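Local coordinates for protein beta-phenylalanine aminotransferase (Variovorax paradoxus, PDB 4AO9) that probably transfers the amino group of beta-phenylalanine to a 2-oxo acid acceptor, using pyridoxal-5'-phosphate as cofactor, at residues A[425-428]-A[429-433]; A[93-96]-A[97-100]; A[49-52]-A[53-57]. All blocks are in the same frame, centred on the assembly; numbering follows the deposited sequence.

Contact 1. Residues A[425-428]-A[429-433]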
loop_
_atom_site.group_PDB
_atom_site.type_symbol
_atom_site.label_atom_id
_atom_site.label_comp_id
_atom_site.label_asym_id
_atom_site.label_seq_id
_atom_site.Cartn_x
_atom_site.Cartn_y
_atom_site.Cartn_z
ATOM N N LEU A 425 6.457 3.720 -23.464
ATOM C CA LEU A 425 7.516 4.358 -24.251
ATOM C C LEU A 425 8.225 3.469 -25.283
ATOM O O LEU A 425 8.554 3.967 -26.353
ATOM C CB LEU A 425 8.543 5.038 -23.346
ATOM C CG LEU A 425 8.039 6.192 -22.481
ATOM C CD1 LEU A 425 9.080 6.550 -21.438
ATOM C CD2 LEU A 425 7.668 7.419 -23.326
ATOM N N PRO A 426 8.484 2.175 -24.977
ATOM C CA PRO A 426 9.215 1.373 -25.983
ATOM C C PRO A 426 8.389 0.933 -27.188
ATOM O O PRO A 426 8.969 0.434 -28.153
ATOM C CB PRO A 426 9.700 0.142 -25.200
ATOM C CG PRO A 426 9.540 0.501 -23.758
ATOM C CD PRO A 426 8.407 1.477 -23.680
ATOM N N LEU A 427 7.070 1.102 -27.153
ATOM C CA LEU A 427 6.244 0.691 -28.293
ATOM C C LEU A 427 6.631 1.456 -29.544
ATOM O O LEU A 427 6.690 2.687 -29.537
ATOM C CB LEU A 427 4.768 0.939 -28.033
ATOM C CG LEU A 427 3.985 -0.085 -27.230
ATOM C CD1 LEU A 427 2.574 0.459 -27.098
ATOM C CD2 LEU A 427 3.958 -1.460 -27.888
ATOM N N THR A 428 6.870 0.717 -30.621
ATOM C CA THR A 428 7.258 1.322 -31.884
ATOM C C THR A 428 6.032 1.655 -32.727
ATOM O O THR A 428 4.930 1.152 -32.474
ATOM C CB THR A 428 8.189 0.390 -32.679
ATOM O OG1 THR A 428 7.475 -0.803 -33.037
ATOM C CG2 THR A 428 9.422 0.019 -31.842
ATOM N N ASP A 429 6.228 2.503 -33.732
ATOM C CA ASP A 429 5.177 2.785 -34.701
ATOM C C ASP A 429 4.721 1.506 -35.423
ATOM O O ASP A 429 3.537 1.363 -35.728
ATOM C CB ASP A 429 5.624 3.879 -35.684
ATOM C CG ASP A 429 5.656 5.267 -35.044
ATOM O OD1 ASP A 429 4.986 5.475 -34.003
ATOM O OD2 ASP A 429 6.335 6.165 -35.594
ATOM N N ALA A 430 5.649 0.577 -35.661
ATOM C CA ALA A 430 5.320 -0.743 -36.220
ATOM C C ALA A 430 4.442 -1.603 -35.302
ATOM O O ALA A 430 3.525 -2.275 -35.776
ATOM C CB ALA A 430 6.592 -1.500 -36.625
ATOM N N ASP A 431 4.716 -1.577 -33.996
ATOM C CA ASP A 431 3.861 -2.249 -33.011
ATOM C C ASP A 431 2.443 -1.700 -33.091
ATOM O O ASP A 431 1.469 -2.451 -33.083
ATOM C CB ASP A 431 4.382 -2.021 -31.582
ATOM C CG ASP A 431 5.694 -2.736 -31.291
ATOM O OD1 ASP A 431 5.973 -3.798 -31.889
ATOM O OD2 ASP A 431 6.454 -2.241 -30.436
ATOM N N ILE A 432 2.341 -0.378 -33.158
ATOM C CA ILE A 432 1.046 0.289 -33.216
ATOM C C ILE A 432 0.311 -0.073 -34.521
ATOM O O ILE A 432 -0.885 -0.357 -34.506
ATOM C CB ILE A 432 1.187 1.805 -32.975
ATOM C CG1 ILE A 432 1.607 2.044 -31.504
ATOM C CG2 ILE A 432 -0.108 2.526 -33.323
ATOM C CD1 ILE A 432 1.943 3.485 -31.155
ATOM N N ASP A 433 1.048 -0.119 -35.632
ATOM C CA ASP A 433 0.474 -0.561 -36.906
ATOM C C ASP A 433 -0.117 -1.962 -36.785
ATOM O O ASP A 433 -1.185 -2.237 -37.335
ATOM C CB ASP A 433 1.529 -0.560 -38.022
ATOM C CG ASP A 433 1.876 0.833 -38.513
ATOM O OD1 ASP A 433 1.075 1.772 -38.317
ATOM O OD2 ASP A 433 2.967 0.986 -39.114
#
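Thr428 is the N-cap of helix 429-445, and its carbonyl O closes the first turn by accepting from Ile432 N at 3.1 Å. A reciprocal pair of side-chain bonds makes this a capping box. Thr428 OG1 lies between its own backbone N and carbonyl carbon (chi1 64°), which lets it accept from Asp431 N at 3.0 Å. In return, Asp431 folds back with CG beside its backbone N, and OD2 receives Thr428 N at 3.0 Å. That bond is almost straight (176°) but reaches the oxygen from above the carboxylate plane, 39° out of it. Leu427 CD2 packs against the same carboxylate, 3.7 Å from Asp431 OD2. On the inner flank, Ile432 CG1 lies 3.6 Å from Thr428 O, and the same side chain packs on Leu354 of helix 341-365. Asp431 OD1 forms a salt bridge with Arg434, and Asp429 pairs with Arg350. The box thus ties down the first turn with one hydroxyl and one carboxylate, while acids at this helix end are likely to be favoured by the helix dipole as well as by their arginines.

Contact 2. Residues A[93-96]-A[97-100]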
loop_
_atom_site.group_PDB
_atom_site.type_symbol
_atom_site.label_atom_id
_atom_site.label_comp_id
_atom_site.label_asym_id
_atom_site.label_seq_id
_atom_site.Cartn_x
_atom_site.Cartn_y
_atom_site.Cartn_z
ATOM N N ILE A 93 -0.919 -3.231 -22.673
ATOM C CA ILE A 93 -1.586 -2.965 -21.388
ATOM C C ILE A 93 -0.632 -2.357 -20.330
ATOM O O ILE A 93 -1.054 -1.551 -19.497
ATOM C CB ILE A 93 -2.399 -4.218 -20.900
ATOM C CG1 ILE A 93 -3.059 -3.981 -19.538
ATOM C CG2 ILE A 93 -1.520 -5.460 -20.868
ATOM C CD1 ILE A 93 -4.050 -2.802 -19.507
ATOM N N ALA A 94 0.639 -2.741 -20.351
ATOM C CA ALA A 94 1.683 -2.041 -19.586
ATOM C C ALA A 94 1.313 -1.741 -18.129
ATOM O O ALA A 94 1.301 -0.578 -17.697
ATOM C CB ALA A 94 2.118 -0.757 -20.337
ATOM N N GLU A 95 1.007 -2.811 -17.394
ATOM C CA GLU A 95 0.688 -2.764 -15.966
ATOM C C GLU A 95 -0.389 -1.730 -15.641
ATOM O O GLU A 95 -0.305 -1.002 -14.652
ATOM C CB GLU A 95 1.965 -2.583 -15.138
ATOM C CG GLU A 95 1.850 -3.101 -13.694
ATOM C CD GLU A 95 1.599 -4.591 -13.625
ATOM O OE1 GLU A 95 0.431 -5.012 -13.677
ATOM O OE2 GLU A 95 2.575 -5.352 -13.503
ATOM N N TYR A 96 -1.406 -1.679 -16.497
ATOM C CA TYR A 96 -2.573 -0.831 -16.260
ATOM C C TYR A 96 -2.155 0.622 -16.042
ATOM O O TYR A 96 -2.685 1.310 -15.177
ATOM C CB TYR A 96 -3.447 -1.399 -15.109
ATOM C CG TYR A 96 -4.239 -2.603 -15.588
ATOM C CD1 TYR A 96 -3.650 -3.870 -15.674
ATOM C CD2 TYR A 96 -5.551 -2.460 -16.027
ATOM C CE1 TYR A 96 -4.366 -4.970 -16.169
ATOM C CE2 TYR A 96 -6.271 -3.549 -16.506
ATOM C CZ TYR A 96 -5.673 -4.794 -16.576
ATOM O OH TYR A 96 -6.387 -5.858 -17.069
ATOM N N THR A 97 -1.192 1.047 -16.867
ATOM C CA THR A 97 -0.589 2.401 -16.918
ATOM C C THR A 97 0.639 2.608 -16.033
ATOM O O THR A 97 1.363 3.581 -16.220
ATOM C CB THR A 97 -1.577 3.594 -16.709
ATOM O OG1 THR A 97 -1.842 3.771 -15.309
ATOM C CG2 THR A 97 -2.883 3.410 -17.473
ATOM N N ALA A 98 0.880 1.714 -15.071
ATOM C CA ALA A 98 2.069 1.851 -14.225
ATOM C C ALA A 98 3.360 1.615 -15.011
ATOM O O ALA A 98 4.402 2.196 -14.697
ATOM C CB ALA A 98 1.991 0.908 -13.008
ATOM N N GLY A 99 3.277 0.773 -16.043
ATOM C CA GLY A 99 4.459 0.296 -16.776
ATOM C C GLY A 99 4.849 1.145 -17.978
ATOM O O GLY A 99 5.242 0.624 -19.019
ATOM N N VAL A 100 4.788 2.465 -17.827
ATOM C CA VAL A 100 5.035 3.367 -18.954
ATOM C C VAL A 100 6.468 3.264 -19.486
ATOM O O VAL A 100 6.734 3.629 -20.638
ATOM C CB VAL A 100 4.650 4.841 -18.611
ATOM C CG1 VAL A 100 5.713 5.523 -17.728
ATOM C CG2 VAL A 100 4.391 5.646 -19.889
#
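Ala94 and Gly99 meet across a tight coil in which Ala94 through Thr97 all have positive phi, giving a short left-handed turn. Ala94 O receives Gly99 N at 2.9 Å, from above the carbonyl plane, and a weak bond from Thr97 N; Glu95 O takes Ala98 N at 3.0 Å. A side chain at Gly99 would point into this coil, against Ala94 O and Glu95 CB. Thr97 turns back on the preceding peptide: OG1 sits between its own N and carbonyl carbon (chi1 80°) and donates to Tyr96 O at 2.6 Å, in the carbonyl plane on a lone pair. A valine here has no hydroxyl to give Tyr96 O, and its methyl in that place would probably press on the carbonyl and leave the turn less firmly held. Glu95 CG extends opposite the backbone N (chi1 -155°) and passes 4.1 Å from Ala98 CB before the chain bends, taking the carboxylate to Arg61 and to Thr123 N of the second subunit. Tyr96 points away from residues 97-100, one ring face covered by Ile93 CD1, 3.6 Å above its centre. The Thr97 side chain touches Lys287, a residue of the cofactor pocket, and lies about 6 Å from pyridoxal-5'-phosphate. This buried loop between strand 88-91 and helix 106-117 therefore lies close by the cofactor pocket, at the dimer interface of a class-III aminotransferase.

Contact 3. Residues A[49-52]-A[53-57]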
loop_
_atom_site.group_PDB
_atom_site.type_symbol
_atom_site.label_atom_id
_atom_site.label_comp_id
_atom_site.label_asym_id
_atom_site.label_seq_id
_atom_site.Cartn_x
_atom_site.Cartn_y
_atom_site.Cartn_z
ATOM N N GLU A 49 -3.259 -24.219 -11.976
ATOM C CA GLU A 49 -3.792 -25.258 -11.105
ATOM C C GLU A 49 -2.970 -25.413 -9.829
ATOM O O GLU A 49 -3.515 -25.637 -8.743
ATOM C CB GLU A 49 -3.879 -26.590 -11.859
ATOM C CG GLU A 49 -4.978 -26.607 -12.917
ATOM C CD GLU A 49 -4.880 -27.754 -13.928
ATOM O OE1 GLU A 49 -3.902 -28.537 -13.907
ATOM O OE2 GLU A 49 -5.799 -27.863 -14.763
ATOM N N ALA A 50 -1.655 -25.288 -9.962
ATOM C CA ALA A 50 -0.766 -25.427 -8.816
ATOM C C ALA A 50 -0.935 -24.258 -7.841
ATOM O O ALA A 50 -1.020 -24.443 -6.616
ATOM C CB ALA A 50 0.674 -25.528 -9.299
ATOM N N GLN A 51 -1.010 -23.058 -8.399
ATOM C CA GLN A 51 -1.055 -21.838 -7.608
ATOM C C GLN A 51 -2.416 -21.643 -6.933
ATOM O O GLN A 51 -2.498 -20.990 -5.884
ATOM C CB GLN A 51 -0.660 -20.660 -8.495
ATOM C CG GLN A 51 -0.554 -19.307 -7.815
ATOM C CD GLN A 51 0.228 -18.327 -8.666
ATOM O OE1 GLN A 51 1.423 -18.524 -8.912
ATOM N NE2 GLN A 51 -0.433 -17.280 -9.126
ATOM N N ALA A 52 -3.471 -22.221 -7.512
ATOM C CA ALA A 52 -4.823 -22.139 -6.935
ATOM C C ALA A 52 -4.937 -22.819 -5.565
ATOM O O ALA A 52 -5.906 -22.610 -4.831
ATOM C CB ALA A 52 -5.866 -22.700 -7.916
ATOM N N ARG A 53 -3.945 -23.633 -5.214
ATOM C CA ARG A 53 -3.922 -24.239 -3.888
ATOM C C ARG A 53 -3.743 -23.187 -2.790
ATOM O O ARG A 53 -4.272 -23.349 -1.689
ATOM C CB ARG A 53 -2.803 -25.279 -3.784
ATOM C CG ARG A 53 -2.953 -26.456 -4.733
ATOM C CD ARG A 53 -1.783 -27.432 -4.574
ATOM N NE ARG A 53 -0.554 -26.951 -5.216
ATOM C CZ ARG A 53 0.611 -27.604 -5.201
ATOM N NH1 ARG A 53 0.717 -28.781 -4.594
ATOM N NH2 ARG A 53 1.672 -27.085 -5.802
ATOM N N TYR A 54 -3.001 -22.122 -3.103
ATOM C CA TYR A 54 -2.502 -21.197 -2.074
ATOM C C TYR A 54 -3.073 -19.802 -2.146
ATOM O O TYR A 54 -2.921 -19.031 -1.196
ATOM C CB TYR A 54 -0.976 -21.123 -2.119
ATOM C CG TYR A 54 -0.374 -22.492 -2.110
ATOM C CD1 TYR A 54 -0.430 -23.270 -0.970
ATOM C CD2 TYR A 54 0.214 -23.018 -3.259
ATOM C CE1 TYR A 54 0.106 -24.549 -0.960
ATOM C CE2 TYR A 54 0.754 -24.290 -3.260
ATOM C CZ TYR A 54 0.690 -25.044 -2.110
ATOM O OH TYR A 54 1.226 -26.318 -2.111
ATOM N N MET A 55 -3.682 -19.467 -3.274
ATOM C CA MET A 55 -4.345 -18.170 -3.420
ATOM C C MET A 55 -5.682 -18.416 -4.079
ATOM O O MET A 55 -5.764 -19.259 -4.954
ATOM C CB MET A 55 -3.497 -17.187 -4.239
ATOM C CG MET A 55 -2.142 -16.863 -3.597
ATOM S SD MET A 55 -1.286 -15.381 -4.215
ATOM C CE MET A 55 -0.863 -15.934 -5.867
ATOM N N PRO A 56 -6.738 -17.699 -3.657
ATOM C CA PRO A 56 -8.052 -18.032 -4.223
ATOM C C PRO A 56 -8.086 -17.734 -5.719
ATOM O O PRO A 56 -7.776 -16.611 -6.142
ATOM C CB PRO A 56 -9.030 -17.145 -3.438
ATOM C CG PRO A 56 -8.206 -16.143 -2.716
ATOM C CD PRO A 56 -6.793 -16.613 -2.659
ATOM N N GLY A 57 -8.418 -18.744 -6.523
ATOM C CA GLY A 57 -8.340 -18.610 -7.980
ATOM C C GLY A 57 -6.931 -18.325 -8.487
ATOM O O GLY A 57 -6.759 -17.706 -9.549
HETATM O O HOH W 1 -8.319 -21.339 -5.269
#
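Ala50 O is gripped by Arg53 twice, through a weak backbone bond and through NE, 2.9 Å away in the carbonyl plane on a lone pair; Ala50 O in turn lies in the plane of the guanidinium. A bend at chi3 (-77°) brings NE back to Ala50 O. The Tyr54 hydroxyl rides 3.4 Å above the centre of the guanidinium, while Arg53 CB covers one face of the tyrosine ring. This polar side is the more exposed one. The tight part lies at Gln51: its carbonyl O takes Tyr54 N at 3.0 Å from above the plane and Met55 N at 3.2 Å nearly head-on. Met55 CE lies 3.6 Å from Gln51 NE2, the amide nitrogen that also bonds Ala58 O. Further along, direct contact gives way to a single water, which donates to Ala52 O at 2.8 Å and accepts from Gly57 N at 2.9 Å. The turn carries the chain from helix 42-51 toward strand 72-77 and packs on the second subunit: Gln51, Tyr54 and Met55 against its helix 129-139, Pro56 against Leu146 on its strand 145-149.

Contact 2 is the buried one, its centre about 8 Å from the centre of the chain, whereas contacts 1 and 3 are partly buried and farther out. Contacts 1 and 2 meet directly: Leu425 N and Val100 O lie 2.8 Å apart, a probable hydrogen bond. Contact 3 touches neither, yet shares with contact 2 the second subunit. The chemistry follows the place. Residues 425-433 start a helix with a side-chain cap, their acids paired with arginines outside the contact; residues 49-57 leave a helix through backbone bonds supplemented by an arginine and a water; residues 93-100 use backbone bonds and one threonine hydroxyl in a compact coil beside the cofactor pocket.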